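Local coordinates for protein endo-xylogalacturonan hydrolase A (Aspergillus tubingensis, PDB 4C2L) that hydrolyses the xylose-substituted galacturonan backbone of xylogalacturonan, a component of the hairy regions of pectin, at residues 218-223 and 247-252. Residues are numbered along the deposited sequence; the frame is centred on the assembly and turned at random.
Sequences SSNYVT and SVKNIY. With NAG (2-acetamido-2-deoxy-beta-D-glucopyranose), chain B; NAG (2-acetamido-2-deoxy-beta-D-glucopyranose), chain C; SO4 (sulfate ion), chain J.
Asn220 and Tyr221 meet Lys249 and Asn250 where two successive coils of this family 28 glycosidase's right-handed parallel beta-helix turn the same corner. Tyr221 and Asn250 both adopt left-handed backbone angles (phi and psi near +60°), which asparagine tolerates well.

Backbone hydrogen bonds of parallel-strand type join the coils before and after the bend: Lys249 N to Ser219 O (3.2 Å), then Tyr252 N to Val222 O (2.8 Å, nearly straight at 166°). Inside, beta-branched, apolar Val222 and Ile251 suit extended strands and a buried interior; Ile251 CD1 packs against Val222 CG2 at 3.7 Å, with Phe215 beside both.

Outside, the Asn220 and Asn250 side chains lie alongside each other, amide planes 37° apart. Asn250 ND2 donates to Asn220 OD1 (2.8 Å) within the carbonyl plane of Asn220, though OD1 sits somewhat out of Asn250's amide plane; Asn250 OD1 accepts from Asn283 of the next coil. Tyr221, its ring almost parallel to that of Tyr198, lays a face over Asn250, whose CB is 4.0 Å from the centroid. Extended Lys249 passes CE 3.5 Å from Asn220 ND2; its NZ donates to O4 of a sulfate, probably from the crystallisation liquor, and Asn250 ND2 to sulfate O3. O6 of the chain B N-acetylglucosamine donates to Asn250 O, 2.7 Å away.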
ATOM      1  N   SER A 218      -5.873  -4.980  11.740  1.00 14.08           N
ATOM      2  CA  SER A 218      -7.331  -5.056  11.564  1.00 14.54           C
ATOM      3  C   SER A 218      -7.838  -5.126  10.121  1.00 14.09           C
ATOM      4  O   SER A 218      -9.048  -5.023   9.888  1.00 14.10           O
ATOM      5  CB  SER A 218      -8.081  -3.990  12.388  1.00 15.85           C
ATOM      6  OG  SER A 218      -7.646  -4.054  13.734  1.00 17.21           O
ATOM      7  N   SER A 219      -6.944  -5.322   9.148  1.00 14.16           N
ATOM      8  CA  SER A 219      -7.432  -5.636   7.808  1.00 13.66           C
ATOM      9  C   SER A 219      -8.030  -7.043   7.787  1.00 14.33           C
ATOM     10  O   SER A 219      -7.512  -7.967   8.430  1.00 14.61           O
ATOM     11  CB  SER A 219      -6.346  -5.481   6.732  1.00 13.82           C
ATOM     12  OG  SER A 219      -5.141  -6.115   7.109  1.00 13.69           O
ATOM     13  N   ASN A 220      -9.125  -7.183   7.053  1.00 14.58           N
ATOM     14  CA  ASN A 220      -9.881  -8.441   7.015  1.00 14.91           C
ATOM     15  C   ASN A 220     -10.646  -8.499   5.711  1.00 14.82           C
ATOM     16  O   ASN A 220     -11.281  -7.519   5.303  1.00 15.16           O
ATOM     17  CB  ASN A 220     -10.864  -8.469   8.203  1.00 15.61           C
ATOM     18  CG  ASN A 220     -11.530  -9.820   8.411  1.00 17.03           C
ATOM     19  OD1 ASN A 220     -11.120 -10.843   7.852  1.00 17.20           O
ATOM     20  ND2 ASN A 220     -12.586  -9.824   9.242  1.00 18.19           N
ATOM     21  N   TYR A 221     -10.598  -9.658   5.057  1.00 14.20           N
ATOM     22  CA  TYR A 221     -11.275  -9.862   3.769  1.00 14.35           C
ATOM     23  C   TYR A 221     -10.803  -8.842   2.730  1.00 14.12           C
ATOM     24  O   TYR A 221     -11.576  -7.985   2.271  1.00 14.55           O
ATOM     25  CB  TYR A 221     -12.796  -9.850   3.919  1.00 15.92           C
ATOM     26  CG  TYR A 221     -13.310 -10.991   4.766  1.00 17.37           C
ATOM     27  CD1 TYR A 221     -13.184 -12.310   4.335  1.00 18.66           C
ATOM     28  CD2 TYR A 221     -13.924 -10.749   5.993  1.00 18.91           C
ATOM     29  CE1 TYR A 221     -13.643 -13.367   5.115  1.00 19.36           C
ATOM     30  CE2 TYR A 221     -14.401 -11.802   6.778  1.00 20.15           C
ATOM     31  CZ  TYR A 221     -14.252 -13.102   6.327  1.00 20.73           C
ATOM     32  OH  TYR A 221     -14.714 -14.146   7.098  1.00 22.46           O
ATOM     33  N   VAL A 222      -9.536  -8.955   2.364  1.00 13.38           N
ATOM     34  CA  VAL A 222      -8.951  -8.128   1.301  1.00 12.96           C
ATOM     35  C   VAL A 222      -8.590  -9.039   0.143  1.00 13.33           C
ATOM     36  O   VAL A 222      -7.975 -10.100   0.339  1.00 12.88           O
ATOM     37  CB  VAL A 222      -7.690  -7.360   1.765  1.00 13.01           C
ATOM     38  CG1 VAL A 222      -7.191  -6.408   0.665  1.00 13.44           C
ATOM     39  CG2 VAL A 222      -7.991  -6.582   3.046  1.00 13.66           C
ATOM     40  N   THR A 223      -8.984  -8.623  -1.050  1.00 13.01           N
ATOM     41  CA  THR A 223      -8.600  -9.318  -2.270  1.00 13.97           C
ATOM     42  C   THR A 223      -7.792  -8.372  -3.120  1.00 13.58           C
ATOM     43  O   THR A 223      -8.204  -7.230  -3.353  1.00 12.81           O
ATOM     44  CB  THR A 223      -9.845  -9.760  -3.054  1.00 15.13           C
ATOM     45  OG1 THR A 223     -10.583 -10.698  -2.265  1.00 19.09           O
ATOM     46  CG2 THR A 223      -9.460 -10.423  -4.374  1.00 16.21           C
ATOM     47  N   SER A 247      -3.862  -7.882  14.290  1.00 16.06           N
ATOM     48  CA  SER A 247      -4.185  -9.018  13.437  1.00 17.19           C
ATOM     49  C   SER A 247      -4.424  -8.630  11.983  1.00 16.17           C
ATOM     50  O   SER A 247      -4.881  -7.520  11.676  1.00 15.59           O
ATOM     51  CB  SER A 247      -5.390  -9.785  13.976  1.00 20.42           C
ATOM     52  OG  SER A 247      -6.572  -9.107  13.634  1.00 24.51           O
ATOM     53  N   VAL A 248      -4.084  -9.558  11.092  1.00 14.48           N
ATOM     54  CA  VAL A 248      -4.409  -9.446   9.668  1.00 13.56           C
ATOM     55  C   VAL A 248      -4.987 -10.803   9.298  1.00 13.36           C
ATOM     56  O   VAL A 248      -4.373 -11.837   9.607  1.00 13.35           O
ATOM     57  CB  VAL A 248      -3.155  -9.144   8.815  1.00 13.54           C
ATOM     58  CG1 VAL A 248      -3.476  -9.248   7.320  1.00 13.05           C
ATOM     59  CG2 VAL A 248      -2.628  -7.748   9.117  1.00 13.34           C
ATOM     60  N   LYS A 249      -6.168 -10.822   8.695  1.00 13.22           N
ATOM     61  CA  LYS A 249      -6.762 -12.099   8.307  1.00 14.65           C
ATOM     62  C   LYS A 249      -7.521 -12.111   7.010  1.00 13.83           C
ATOM     63  O   LYS A 249      -8.003 -11.069   6.541  1.00 12.80           O
ATOM     64  CB  LYS A 249      -7.659 -12.652   9.420  1.00 16.75           C
ATOM     65  CG  LYS A 249      -8.713 -11.718   9.925  1.00 19.80           C
ATOM     66  CD  LYS A 249      -9.320 -12.248  11.222  1.00 22.07           C
ATOM     67  CE  LYS A 249     -10.541 -11.426  11.555  1.00 24.15           C
ATOM     68  NZ  LYS A 249     -11.206 -11.946  12.783  1.00 25.84           N
ATOM     69  N   ASN A 250      -7.638 -13.308   6.436  1.00 13.31           N
ATOM     70  CA  ASN A 250      -8.529 -13.531   5.297  1.00 13.17           C
ATOM     71  C   ASN A 250      -8.154 -12.635   4.119  1.00 13.06           C
ATOM     72  O   ASN A 250      -8.962 -11.829   3.606  1.00 12.71           O
ATOM     73  CB  ASN A 250      -9.983 -13.353   5.728  1.00 13.76           C
ATOM     74  CG  ASN A 250     -10.330 -14.217   6.931  1.00 14.59           C
ATOM     75  OD1 ASN A 250      -9.914 -15.384   7.005  1.00 14.41           O
ATOM     76  ND2 ASN A 250     -11.066 -13.648   7.891  1.00 14.48           N
ATOM     77  N   ILE A 251      -6.910 -12.816   3.692  1.00 12.37           N
ATOM     78  CA  ILE A 251      -6.322 -12.020   2.611  1.00 12.37           C
ATOM     79  C   ILE A 251      -6.045 -12.928   1.427  1.00 12.88           C
ATOM     80  O   ILE A 251      -5.473 -14.016   1.599  1.00 12.89           O
ATOM     81  CB  ILE A 251      -4.985 -11.399   3.066  1.00 12.10           C
ATOM     82  CG1 ILE A 251      -5.115 -10.600   4.392  1.00 12.70           C
ATOM     83  CG2 ILE A 251      -4.330 -10.587   1.951  1.00 12.10           C
ATOM     84  CD1 ILE A 251      -6.035  -9.402   4.339  1.00 12.82           C
ATOM     85  N   TYR A 252      -6.408 -12.475   0.223  1.00 12.64           N
ATOM     86  CA  TYR A 252      -6.120 -13.261  -0.971  1.00 13.28           C
ATOM     87  C   TYR A 252      -5.482 -12.361  -2.016  1.00 12.99           C
ATOM     88  O   TYR A 252      -6.085 -11.371  -2.437  1.00 13.32           O
ATOM     89  CB  TYR A 252      -7.403 -13.909  -1.506  1.00 14.41           C
ATOM     90  CG  TYR A 252      -7.131 -14.775  -2.709  1.00 15.82           C
ATOM     91  CD1 TYR A 252      -6.568 -16.046  -2.556  1.00 17.13           C
ATOM     92  CD2 TYR A 252      -7.389 -14.305  -3.993  1.00 16.96           C
ATOM     93  CE1 TYR A 252      -6.283 -16.840  -3.666  1.00 18.35           C
ATOM     94  CE2 TYR A 252      -7.115 -15.094  -5.110  1.00 18.23           C
ATOM     95  CZ  TYR A 252      -6.554 -16.348  -4.933  1.00 19.47           C
ATOM     96  OH  TYR A 252      -6.253 -17.122  -6.038  1.00 21.46           O
TER
HETATM   97  C1  NAG B   1      -9.786 -16.948   3.721  1.00 19.28           C
HETATM   98  C2  NAG B   1     -11.245 -17.276   4.052  1.00 22.08           C
HETATM   99  C3  NAG B   1     -12.140 -17.127   2.826  1.00 22.96           C
HETATM  100  C4  NAG B   1     -11.914 -15.775   2.134  1.00 22.86           C
HETATM  101  C5  NAG B   1     -10.405 -15.537   1.908  1.00 20.44           C
HETATM  102  C6  NAG B   1     -10.037 -14.192   1.261  1.00 18.50           C
HETATM  103  C7  NAG B   1     -11.581 -18.980   5.771  1.00 26.78           C
HETATM  104  C8  NAG B   1     -11.620 -20.456   6.054  1.00 28.29           C
HETATM  105  N2  NAG B   1     -11.329 -18.649   4.511  1.00 24.07           N
HETATM  106  O3  NAG B   1     -13.491 -17.251   3.224  1.00 24.27           O
HETATM  107  O4  NAG B   1     -12.624 -15.782   0.903  1.00 26.27           O
HETATM  108  O5  NAG B   1      -9.703 -15.664   3.130  1.00 18.86           O
HETATM  109  O6  NAG B   1     -10.675 -13.107   1.900  1.00 18.29           O
HETATM  110  O7  NAG B   1     -11.772 -18.168   6.677  1.00 29.28           O
HETATM  111  C1  NAG C   2     -13.463 -14.610   0.808  1.00 30.61           C
HETATM  112  C2  NAG C   2     -13.853 -14.385  -0.660  1.00 33.41           C
HETATM  113  C3  NAG C   2     -14.936 -13.329  -0.875  1.00 37.21           C
HETATM  114  C4  NAG C   2     -16.012 -13.305   0.208  1.00 37.68           C
HETATM  115  C5  NAG C   2     -15.400 -13.493   1.602  1.00 35.28           C
HETATM  116  C6  NAG C   2     -16.481 -13.608   2.667  1.00 36.25           C
HETATM  117  C7  NAG C   2     -12.073 -14.841  -2.244  1.00 32.52           C
HETATM  118  C8  NAG C   2     -10.890 -14.308  -3.003  1.00 31.47           C
HETATM  119  N2  NAG C   2     -12.697 -13.983  -1.443  1.00 32.66           N
HETATM  120  O3  NAG C   2     -15.556 -13.632  -2.098  1.00 41.27           O
HETATM  121  O4  NAG C   2     -16.727 -12.085   0.124  1.00 40.56           O
HETATM  122  O5  NAG C   2     -14.610 -14.672   1.634  1.00 33.28           O
HETATM  123  O6  NAG C   2     -17.225 -14.774   2.398  1.00 38.87           O
HETATM  124  O7  NAG C   2     -12.426 -16.010  -2.359  1.00 31.79           O
HETATM  125  S   SO4 J1412     -11.890 -15.469  11.365  1.00 47.24           S
HETATM  126  O1  SO4 J1412     -10.472 -15.905  11.363  1.00 47.52           O
HETATM  127  O2  SO4 J1412     -12.744 -16.655  11.628  1.00 49.23           O
HETATM  128  O3  SO4 J1412     -12.283 -14.875  10.066  1.00 41.32           O
HETATM  129  O4  SO4 J1412     -12.062 -14.461  12.443  1.00 46.72           O
HETATM  130  O   HOH W   1      -5.632  -5.598  14.904  1.00 16.74           O
HETATM  131  O   HOH W   2      -7.987  -8.458  11.152  1.00 15.83           O